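Local structure of chorismate synthase (Campylobacter jejuni, 1SQ1) at residues 34-37 with 38-41; 252-256 with 257-261; 349-352 with 353-356. The protein probably catalyses the FMNH2-dependent anti-1,4-elimination of phosphate from 5-enolpyruvylshikimate-3-phosphate, giving chorismate, the branch-point precursor of the aromatic amino acids. One frame throughout, in Å; residues are numbered along the deposited sequence.

Contact 1 (34-37 with 38-41); sequences FDEE and FLQN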
ATOM      1  N   PHE A  34      28.287  -0.279  -3.147  1.00 78.54           N
ATOM      2  CA  PHE A  34      27.710  -1.482  -3.720  1.00 81.43           C
ATOM      3  C   PHE A  34      28.762  -2.565  -3.952  1.00 83.11           C
ATOM      4  O   PHE A  34      29.524  -2.518  -4.919  1.00 84.51           O
ATOM      5  CB  PHE A  34      26.985  -1.138  -5.024  1.00 82.46           C
ATOM      6  CG  PHE A  34      26.115  -2.246  -5.544  1.00 83.45           C
ATOM      7  CD1 PHE A  34      26.619  -3.184  -6.439  1.00 83.09           C
ATOM      8  CD2 PHE A  34      24.788  -2.358  -5.127  1.00 83.58           C
ATOM      9  CE1 PHE A  34      25.818  -4.215  -6.919  1.00 83.05           C
ATOM     10  CE2 PHE A  34      23.976  -3.387  -5.599  1.00 84.18           C
ATOM     11  CZ  PHE A  34      24.492  -4.317  -6.500  1.00 84.00           C
ATOM     12  N   ASP A  35      28.797  -3.539  -3.048  1.00 84.60           N
ATOM     13  CA  ASP A  35      29.741  -4.646  -3.130  1.00 85.67           C
ATOM     14  C   ASP A  35      29.167  -5.746  -4.007  1.00 86.71           C
ATOM     15  O   ASP A  35      28.615  -6.724  -3.497  1.00 85.51           O
ATOM     16  CB  ASP A  35      30.018  -5.196  -1.729  1.00 86.16           C
ATOM     17  CG  ASP A  35      31.012  -6.340  -1.734  1.00 86.31           C
ATOM     18  OD1 ASP A  35      31.259  -6.910  -0.648  1.00 87.30           O
ATOM     19  OD2 ASP A  35      31.549  -6.665  -2.815  1.00 85.30           O
ATOM     20  N   GLU A  36      29.311  -5.591  -5.323  1.00 88.18           N
ATOM     21  CA  GLU A  36      28.782  -6.572  -6.263  1.00 89.90           C
ATOM     22  C   GLU A  36      29.406  -7.943  -6.098  1.00 89.82           C
ATOM     23  O   GLU A  36      28.988  -8.898  -6.741  1.00 90.73           O
ATOM     24  CB  GLU A  36      28.964  -6.098  -7.703  1.00 91.31           C
ATOM     25  CG  GLU A  36      28.022  -6.804  -8.671  1.00 94.88           C
ATOM     26  CD  GLU A  36      27.971  -6.148 -10.045  1.00 98.49           C
ATOM     27  OE1 GLU A  36      27.846  -4.900 -10.115  1.00 98.96           O
ATOM     28  OE2 GLU A  36      28.031  -6.883 -11.058  1.00 99.76           O
ATOM     29  N   GLU A  37      30.407  -8.037  -5.233  1.00 91.38           N
ATOM     30  CA  GLU A  37      31.070  -9.307  -4.986  1.00 92.42           C
ATOM     31  C   GLU A  37      30.250 -10.047  -3.951  1.00 90.99           C
ATOM     32  O   GLU A  37      29.848 -11.190  -4.161  1.00 91.05           O
ATOM     33  CB  GLU A  37      32.492  -9.075  -4.470  1.00 95.42           C
ATOM     34  CG  GLU A  37      33.314 -10.349  -4.367  1.00100.87           C
ATOM     35  CD  GLU A  37      34.780 -10.099  -4.050  1.00102.99           C
ATOM     36  OE1 GLU A  37      35.071  -9.523  -2.974  1.00103.84           O
ATOM     37  OE2 GLU A  37      35.638 -10.487  -4.880  1.00103.94           O
ATOM     38  N   PHE A  38      30.008  -9.377  -2.829  1.00 89.68           N
ATOM     39  CA  PHE A  38      29.214  -9.937  -1.742  1.00 87.67           C
ATOM     40  C   PHE A  38      27.887 -10.431  -2.298  1.00 87.44           C
ATOM     41  O   PHE A  38      27.293 -11.371  -1.769  1.00 86.96           O
ATOM     42  CB  PHE A  38      28.961  -8.867  -0.688  1.00 86.66           C
ATOM     43  CG  PHE A  38      27.959  -9.261   0.351  1.00 86.25           C
ATOM     44  CD1 PHE A  38      26.613  -8.966   0.184  1.00 85.37           C
ATOM     45  CD2 PHE A  38      28.364  -9.942   1.496  1.00 86.81           C
ATOM     46  CE1 PHE A  38      25.687  -9.341   1.146  1.00 86.94           C
ATOM     47  CE2 PHE A  38      27.447 -10.322   2.468  1.00 86.87           C
ATOM     48  CZ  PHE A  38      26.107 -10.025   2.295  1.00 87.41           C
ATOM     49  N   LEU A  39      27.421  -9.783  -3.360  1.00 86.15           N
ATOM     50  CA  LEU A  39      26.176 -10.173  -3.999  1.00 84.98           C
ATOM     51  C   LEU A  39      26.405 -11.486  -4.720  1.00 85.18           C
ATOM     52  O   LEU A  39      25.731 -12.481  -4.459  1.00 86.09           O
ATOM     53  CB  LEU A  39      25.738  -9.120  -5.013  1.00 82.86           C
ATOM     54  CG  LEU A  39      24.735  -9.604  -6.061  1.00 80.89           C
ATOM     55  CD1 LEU A  39      23.370  -9.808  -5.423  1.00 80.92           C
ATOM     56  CD2 LEU A  39      24.652  -8.591  -7.182  1.00 80.59           C
ATOM     57  N   GLN A  40      27.373 -11.483  -5.626  1.00 84.95           N
ATOM     58  CA  GLN A  40      27.676 -12.670  -6.400  1.00 84.85           C
ATOM     59  C   GLN A  40      28.013 -13.867  -5.521  1.00 84.72           C
ATOM     60  O   GLN A  40      27.684 -14.997  -5.864  1.00 83.61           O
ATOM     61  CB  GLN A  40      28.824 -12.390  -7.363  1.00 85.69           C
ATOM     62  CG  GLN A  40      29.034 -13.495  -8.373  1.00 87.88           C
ATOM     63  CD  GLN A  40      27.802 -13.739  -9.225  1.00 89.73           C
ATOM     64  OE1 GLN A  40      27.357 -12.852  -9.959  1.00 90.20           O
ATOM     65  NE2 GLN A  40      27.241 -14.944  -9.130  1.00 89.73           N
ATOM     66  N   ASN A  41      28.665 -13.626  -4.388  1.00 85.09           N
ATOM     67  CA  ASN A  41      29.015 -14.724  -3.493  1.00 85.82           C
ATOM     68  C   ASN A  41      27.800 -15.319  -2.815  1.00 85.90           C
ATOM     69  O   ASN A  41      27.676 -16.536  -2.706  1.00 87.11           O
ATOM     70  CB  ASN A  41      30.000 -14.272  -2.418  1.00 86.31           C
ATOM     71  CG  ASN A  41      31.385 -14.057  -2.961  1.00 87.65           C
ATOM     72  OD1 ASN A  41      31.866 -14.838  -3.785  1.00 88.09           O
ATOM     73  ND2 ASN A  41      32.049 -13.005  -2.495  1.00 87.88           N
TER

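Contact 2 (252-256 with 257-261); sequences SKMRG and SCNND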
ATOM      1  N   SER A 252       5.698 -20.871  25.944  1.00 60.51           N
ATOM      2  CA  SER A 252       4.313 -21.120  26.333  1.00 62.23           C
ATOM      3  C   SER A 252       4.192 -21.971  27.596  1.00 63.86           C
ATOM      4  O   SER A 252       3.196 -21.891  28.323  1.00 63.98           O
ATOM      5  CB  SER A 252       3.555 -21.788  25.188  1.00 61.82           C
ATOM      6  OG  SER A 252       4.017 -23.104  24.967  1.00 62.69           O
ATOM      7  N   LYS A 253       5.228 -22.764  27.859  1.00 64.44           N
ATOM      8  CA  LYS A 253       5.289 -23.654  29.009  1.00 64.36           C
ATOM      9  C   LYS A 253       6.028 -23.054  30.194  1.00 66.09           C
ATOM     10  O   LYS A 253       6.253 -23.734  31.190  1.00 67.42           O
ATOM     11  CB  LYS A 253       5.978 -24.954  28.595  1.00 63.16           C
ATOM     12  CG  LYS A 253       5.173 -25.760  27.597  1.00 63.08           C
ATOM     13  CD  LYS A 253       5.890 -27.009  27.169  1.00 60.59           C
ATOM     14  CE  LYS A 253       7.023 -26.676  26.237  1.00 61.21           C
ATOM     15  NZ  LYS A 253       7.669 -27.928  25.784  1.00 63.81           N
HETATM   16  N   MSE A 254       6.408 -21.784  30.090  1.00 68.86           N
HETATM   17  CA  MSE A 254       7.139 -21.104  31.160  1.00 69.91           C
HETATM   18  C   MSE A 254       6.259 -20.215  32.019  1.00 68.03           C
HETATM   19  O   MSE A 254       5.074 -20.058  31.763  1.00 68.10           O
HETATM   20  CB  MSE A 254       8.264 -20.248  30.564  1.00 73.93           C
HETATM   21  CG  MSE A 254       9.498 -21.019  30.135  1.00 82.47           C
HETATM   22 SE   MSE A 254      10.692 -19.934  29.038  1.00 99.93          SE
HETATM   23  CE  MSE A 254      11.742 -19.054  30.406  1.00 96.36           C
ATOM     24  N   ARG A 255       6.848 -19.644  33.058  1.00 67.97           N
ATOM     25  CA  ARG A 255       6.122 -18.722  33.915  1.00 68.34           C
ATOM     26  C   ARG A 255       6.759 -17.349  33.796  1.00 67.68           C
ATOM     27  O   ARG A 255       7.955 -17.236  33.551  1.00 66.25           O
ATOM     28  CB  ARG A 255       6.163 -19.173  35.365  1.00 68.91           C
ATOM     29  CG  ARG A 255       5.407 -20.431  35.617  1.00 67.69           C
ATOM     30  CD  ARG A 255       4.877 -20.413  37.014  1.00 67.09           C
ATOM     31  NE  ARG A 255       3.878 -21.452  37.203  1.00 67.93           N
ATOM     32  CZ  ARG A 255       3.176 -21.609  38.316  1.00 67.41           C
ATOM     33  NH1 ARG A 255       3.364 -20.791  39.342  1.00 65.70           N
ATOM     34  NH2 ARG A 255       2.290 -22.589  38.398  1.00 68.08           N
ATOM     35  N   GLY A 256       5.957 -16.309  33.977  1.00 68.82           N
ATOM     36  CA  GLY A 256       6.473 -14.956  33.880  1.00 71.24           C
ATOM     37  C   GLY A 256       7.811 -14.745  34.575  1.00 72.81           C
ATOM     38  O   GLY A 256       8.699 -14.075  34.038  1.00 73.27           O
ATOM     39  N   SER A 257       7.955 -15.321  35.765  1.00 72.62           N
ATOM     40  CA  SER A 257       9.175 -15.189  36.550  1.00 72.49           C
ATOM     41  C   SER A 257      10.416 -15.811  35.911  1.00 73.75           C
ATOM     42  O   SER A 257      11.530 -15.571  36.377  1.00 73.69           O
ATOM     43  CB  SER A 257       8.962 -15.801  37.931  1.00 71.72           C
ATOM     44  OG  SER A 257       8.688 -17.184  37.832  1.00 71.69           O
ATOM     45  N   CYS A 258      10.231 -16.602  34.854  1.00 75.75           N
ATOM     46  CA  CYS A 258      11.356 -17.253  34.175  1.00 77.29           C
ATOM     47  C   CYS A 258      11.599 -16.722  32.752  1.00 78.50           C
ATOM     48  O   CYS A 258      12.705 -16.849  32.221  1.00 78.59           O
ATOM     49  CB  CYS A 258      11.132 -18.771  34.113  1.00 76.95           C
ATOM     50  SG  CYS A 258      10.735 -19.555  35.706  1.00 77.74           S
ATOM     51  N   ASN A 259      10.571 -16.125  32.148  1.00 79.54           N
ATOM     52  CA  ASN A 259      10.677 -15.589  30.791  1.00 80.68           C
ATOM     53  C   ASN A 259      11.083 -14.121  30.791  1.00 82.51           C
ATOM     54  O   ASN A 259      11.745 -13.645  29.869  1.00 81.87           O
ATOM     55  CB  ASN A 259       9.342 -15.736  30.058  1.00 79.13           C
ATOM     56  CG  ASN A 259       9.521 -15.920  28.572  1.00 76.85           C
ATOM     57  OD1 ASN A 259      10.249 -16.805  28.137  1.00 77.04           O
ATOM     58  ND2 ASN A 259       8.858 -15.091  27.785  1.00 75.97           N
ATOM     59  N   ASN A 260      10.670 -13.413  31.836  1.00 85.31           N
ATOM     60  CA  ASN A 260      10.961 -11.993  32.001  1.00 87.66           C
ATOM     61  C   ASN A 260      12.429 -11.652  31.792  1.00 87.83           C
ATOM     62  O   ASN A 260      13.309 -12.265  32.388  1.00 88.15           O
ATOM     63  CB  ASN A 260      10.506 -11.543  33.400  1.00 91.02           C
ATOM     64  CG  ASN A 260      11.203 -10.271  33.874  1.00 94.42           C
ATOM     65  OD1 ASN A 260      11.246  -9.266  33.163  1.00 97.08           O
ATOM     66  ND2 ASN A 260      11.742 -10.312  35.092  1.00 94.56           N
ATOM     67  N   ASP A 261      12.686 -10.675  30.931  1.00 88.99           N
ATOM     68  CA  ASP A 261      14.049 -10.225  30.664  1.00 89.97           C
ATOM     69  C   ASP A 261      14.207  -8.839  31.286  1.00 91.09           C
ATOM     70  O   ASP A 261      13.667  -7.866  30.767  1.00 91.79           O
ATOM     71  CB  ASP A 261      14.305 -10.132  29.154  1.00 87.99           C
ATOM     72  CG  ASP A 261      14.159 -11.464  28.451  1.00 87.23           C
ATOM     73  OD1 ASP A 261      14.743 -12.455  28.930  1.00 87.70           O
ATOM     74  OD2 ASP A 261      13.471 -11.522  27.411  1.00 85.26           O
TER

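Contact 3 (349-352 with 353-356); sequences SANL and NNLK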
ATOM      1  N   SER A 349      12.096   8.657   9.947  1.00 72.05           N
ATOM      2  CA  SER A 349      11.348   9.844  10.332  1.00 73.53           C
ATOM      3  C   SER A 349      10.402   9.666  11.525  1.00 74.16           C
ATOM      4  O   SER A 349       9.355  10.307  11.585  1.00 74.40           O
ATOM      5  CB  SER A 349      10.556  10.336   9.113  1.00 74.38           C
ATOM      6  OG  SER A 349       9.838   9.266   8.497  1.00 75.37           O
ATOM      7  N   ALA A 350      10.770   8.814  12.476  1.00 74.55           N
ATOM      8  CA  ALA A 350       9.914   8.574  13.640  1.00 74.67           C
ATOM      9  C   ALA A 350      10.114   9.629  14.704  1.00 75.66           C
ATOM     10  O   ALA A 350       9.397   9.665  15.708  1.00 76.57           O
ATOM     11  CB  ALA A 350      10.195   7.202  14.230  1.00 73.91           C
ATOM     12  N   ASN A 351      11.084  10.504  14.478  1.00 75.67           N
ATOM     13  CA  ASN A 351      11.380  11.538  15.449  1.00 75.59           C
ATOM     14  C   ASN A 351      11.686  12.862  14.777  1.00 74.08           C
ATOM     15  O   ASN A 351      12.504  12.928  13.865  1.00 73.54           O
ATOM     16  CB  ASN A 351      12.567  11.101  16.300  1.00 77.44           C
ATOM     17  CG  ASN A 351      12.782  11.995  17.489  1.00 79.54           C
ATOM     18  OD1 ASN A 351      13.092  13.180  17.345  1.00 82.47           O
ATOM     19  ND2 ASN A 351      12.606  11.440  18.682  1.00 79.97           N
ATOM     20  N   LEU A 352      11.029  13.916  15.248  1.00 73.37           N
ATOM     21  CA  LEU A 352      11.209  15.245  14.693  1.00 73.09           C
ATOM     22  C   LEU A 352      12.665  15.689  14.694  1.00 75.13           C
ATOM     23  O   LEU A 352      13.112  16.390  13.777  1.00 73.15           O
ATOM     24  CB  LEU A 352      10.369  16.246  15.467  1.00 70.98           C
ATOM     25  CG  LEU A 352      10.467  17.667  14.920  1.00 69.02           C
ATOM     26  CD1 LEU A 352      10.117  17.697  13.436  1.00 67.81           C
ATOM     27  CD2 LEU A 352       9.540  18.553  15.714  1.00 67.49           C
ATOM     28  N   ASN A 353      13.398  15.288  15.728  1.00 78.68           N
ATOM     29  CA  ASN A 353      14.813  15.624  15.845  1.00 82.39           C
ATOM     30  C   ASN A 353      15.531  14.999  14.646  1.00 82.42           C
ATOM     31  O   ASN A 353      16.242  15.678  13.899  1.00 81.53           O
ATOM     32  CB  ASN A 353      15.381  15.054  17.152  1.00 87.65           C
ATOM     33  CG  ASN A 353      16.843  15.445  17.386  1.00 92.84           C
ATOM     34  OD1 ASN A 353      17.539  14.827  18.206  1.00 94.20           O
ATOM     35  ND2 ASN A 353      17.311  16.477  16.680  1.00 94.71           N
ATOM     36  N   ASN A 354      15.325  13.699  14.469  1.00 82.77           N
ATOM     37  CA  ASN A 354      15.926  12.956  13.370  1.00 83.98           C
ATOM     38  C   ASN A 354      15.646  13.664  12.064  1.00 83.64           C
ATOM     39  O   ASN A 354      16.540  13.870  11.238  1.00 83.77           O
ATOM     40  CB  ASN A 354      15.324  11.558  13.303  1.00 85.88           C
ATOM     41  CG  ASN A 354      15.451  10.815  14.610  1.00 89.00           C
ATOM     42  OD1 ASN A 354      14.852   9.755  14.794  1.00 90.18           O
ATOM     43  ND2 ASN A 354      16.244  11.364  15.530  1.00 90.01           N
ATOM     44  N   LEU A 355      14.382  14.031  11.895  1.00 82.96           N
ATOM     45  CA  LEU A 355      13.912  14.695  10.697  1.00 82.20           C
ATOM     46  C   LEU A 355      14.654  16.005  10.428  1.00 83.24           C
ATOM     47  O   LEU A 355      15.155  16.217   9.321  1.00 83.06           O
ATOM     48  CB  LEU A 355      12.411  14.925  10.825  1.00 80.56           C
ATOM     49  CG  LEU A 355      11.620  15.036   9.533  1.00 78.61           C
ATOM     50  CD1 LEU A 355      11.940  13.873   8.621  1.00 77.70           C
ATOM     51  CD2 LEU A 355      10.151  15.070   9.886  1.00 78.28           C
ATOM     52  N   LYS A 356      14.738  16.879  11.429  1.00 84.75           N
ATOM     53  CA  LYS A 356      15.449  18.149  11.257  1.00 86.58           C
ATOM     54  C   LYS A 356      16.898  17.864  10.858  1.00 87.95           C
ATOM     55  O   LYS A 356      17.460  18.540   9.993  1.00 87.74           O
ATOM     56  CB  LYS A 356      15.424  18.952  12.554  1.00 86.08           C
ATOM     57  CG  LYS A 356      14.033  19.363  12.981  1.00 86.58           C
ATOM     58  CD  LYS A 356      13.557  20.572  12.206  1.00 87.68           C
ATOM     59  CE  LYS A 356      13.917  21.859  12.926  1.00 87.75           C
ATOM     60  NZ  LYS A 356      13.149  21.997  14.195  1.00 88.27           N
TER

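Contact 1 (34-37 with 38-41)
The carboxylate of Asp35 and the ring of Phe38 are turned 42° apart; the two side chains cross at about a right angle, and Asp35 OD1 meets the ring obliquely. Well above the carboxylate plane stands the backbone N-H of Phe38: Phe38 N donates to Asp35 OD2 at 3.1 Å, and the N-H itself points almost straight at the oxygen. The second oxygen, Asp35 OD1, comes nearest to Phe38 CB, where the ring side chain begins. The other ring, that of Phe34, is met obliquely at CZ by Leu39 CD2, 4.3 Å away.

The cap depends on the first torsion of Asp35: with CG opposite the backbone N (chi1 -179°), the carboxylate is carried beside the residue's own carbonyl carbon and forward to the amides of the first turn. Glu37 N is also directed at OD2, but its placement is less certain. Behind the cap the ordinary helical ladder begins: Leu39 N bonds to Asp35 O, Gln40 N to Glu36 O, and Asn41 N to Glu37 O at 2.7 Å.

Two further pairs run alongside each other and point the same way. Glu36 CG lies 4.1 Å from Leu39 CD2, an aliphatic contact, and Glu37 CG passes 3.5 Å from Asn41 ND2, the carboxylate and amide planes being 31° apart. Gln40 OE1 accepts from Ala62 N, of strand 62-64, while Leu39 packs on Ala136 and Met140 of helix 128-143 and Phe38 on Ala139. The whole is a worked example of an aspartate N-cap, in which a side-chain oxygen accepts from amides of the first turn, here at the head of helix 36-45.

Contact 2 (252-256 with 257-261)
Arg255 O takes two backbone bonds at the start of a short helix, 256-259, whose N-cap position Arg255 itself occupies. Cys258 N reaches this carbonyl oxygen at 2.7 Å from above the carbonyl plane, and Asn259 N at 3.2 Å from a direction closer to the plane, so one oxygen takes both an i+3 and an i+4 bond. Gly256 O, one step on, accepts from Asn260 N at 3.0 Å and only weakly from Asn259 N.

Met254, present as selenomethionine, carries the side-chain contact. It bends at its last torsion (chi3 86°), which carries the methyl CE round to Cys258 CB at 3.8 Å. Its selenium meets the amide oxygen Asn259 OD1 at 3.3 Å, the two side chains crossing at about a right angle.

Further out, Met254 and Asn259 both rest on Glu247 and His272, which brings the turn against neighbouring loops. Beyond the turn, Asp261 is gripped through both carboxylate oxygens by Ser270, His272 and Ser273. A second subunit also touches the turn: Asn259 packs on its Lys293, the backbones of Met254 and Gly256 bond to it, and Ser257 OG is hydrogen-bonded to OD1 of its Asp201.

Contact 3 (349-352 with 353-356)
Asn351 OD1 accepts the backbone N-H of Asn353 at 2.7 Å, and the donor lies in the plane of the amide carbonyl. The bond forms because CG of Asn351 swings opposite its own backbone N (chi1 -170°), sending the amide forward beside Asn353; the two side chains then run alongside, with their amide planes 65° apart. Asn354 crosses Asn351 at about a right angle, laying its amide CG 3.4 Å from Asn351 CB, and here the planes are only 29° apart.

The capping residue also accepts through its backbone: Leu355 N bonds to Asn351 O at 2.9 Å, nearly head-on to the carbonyl. Lys356 N bonds in turn to Leu352 O at 2.9 Å. The CB of Ser349 touches Leu355 CD1 at 3.8 Å, and the apolar pair Leu352 CD1 and Leu355 CD2 is looser, at 4.4 Å.

A third subunit continues this packing, since Ser349 and Leu355 both rest on its Leu345, Leu352 on its Gly31 and Asn354 on its Ala358. The side-chain bond from residue to residue plus two is an Asx turn, and the arrangement illustrates the asparagine N-cap, here opening helix 352-358 at a subunit interface.

How the contacts relate
Along the chain the three contacts come strictly in series: none encloses or crosses another. Each closes no long loop but forms the start of a helix, where a loop passes into it. Contact 1 opens helix 36-45, which packs on helix 128-143 and strand 62-64 within the subunit. Contact 2 follows strand 240-245, lies on the other side of the chain's centre, about 42 Å from contact 1 between centres, and faces a second subunit. Contact 3 comes after helix 325-346, near the C terminus, and faces a third. With nearest atoms at least about 23 Å apart, they are independent helix starts, one internal to the subunit and two at contacts with other subunits.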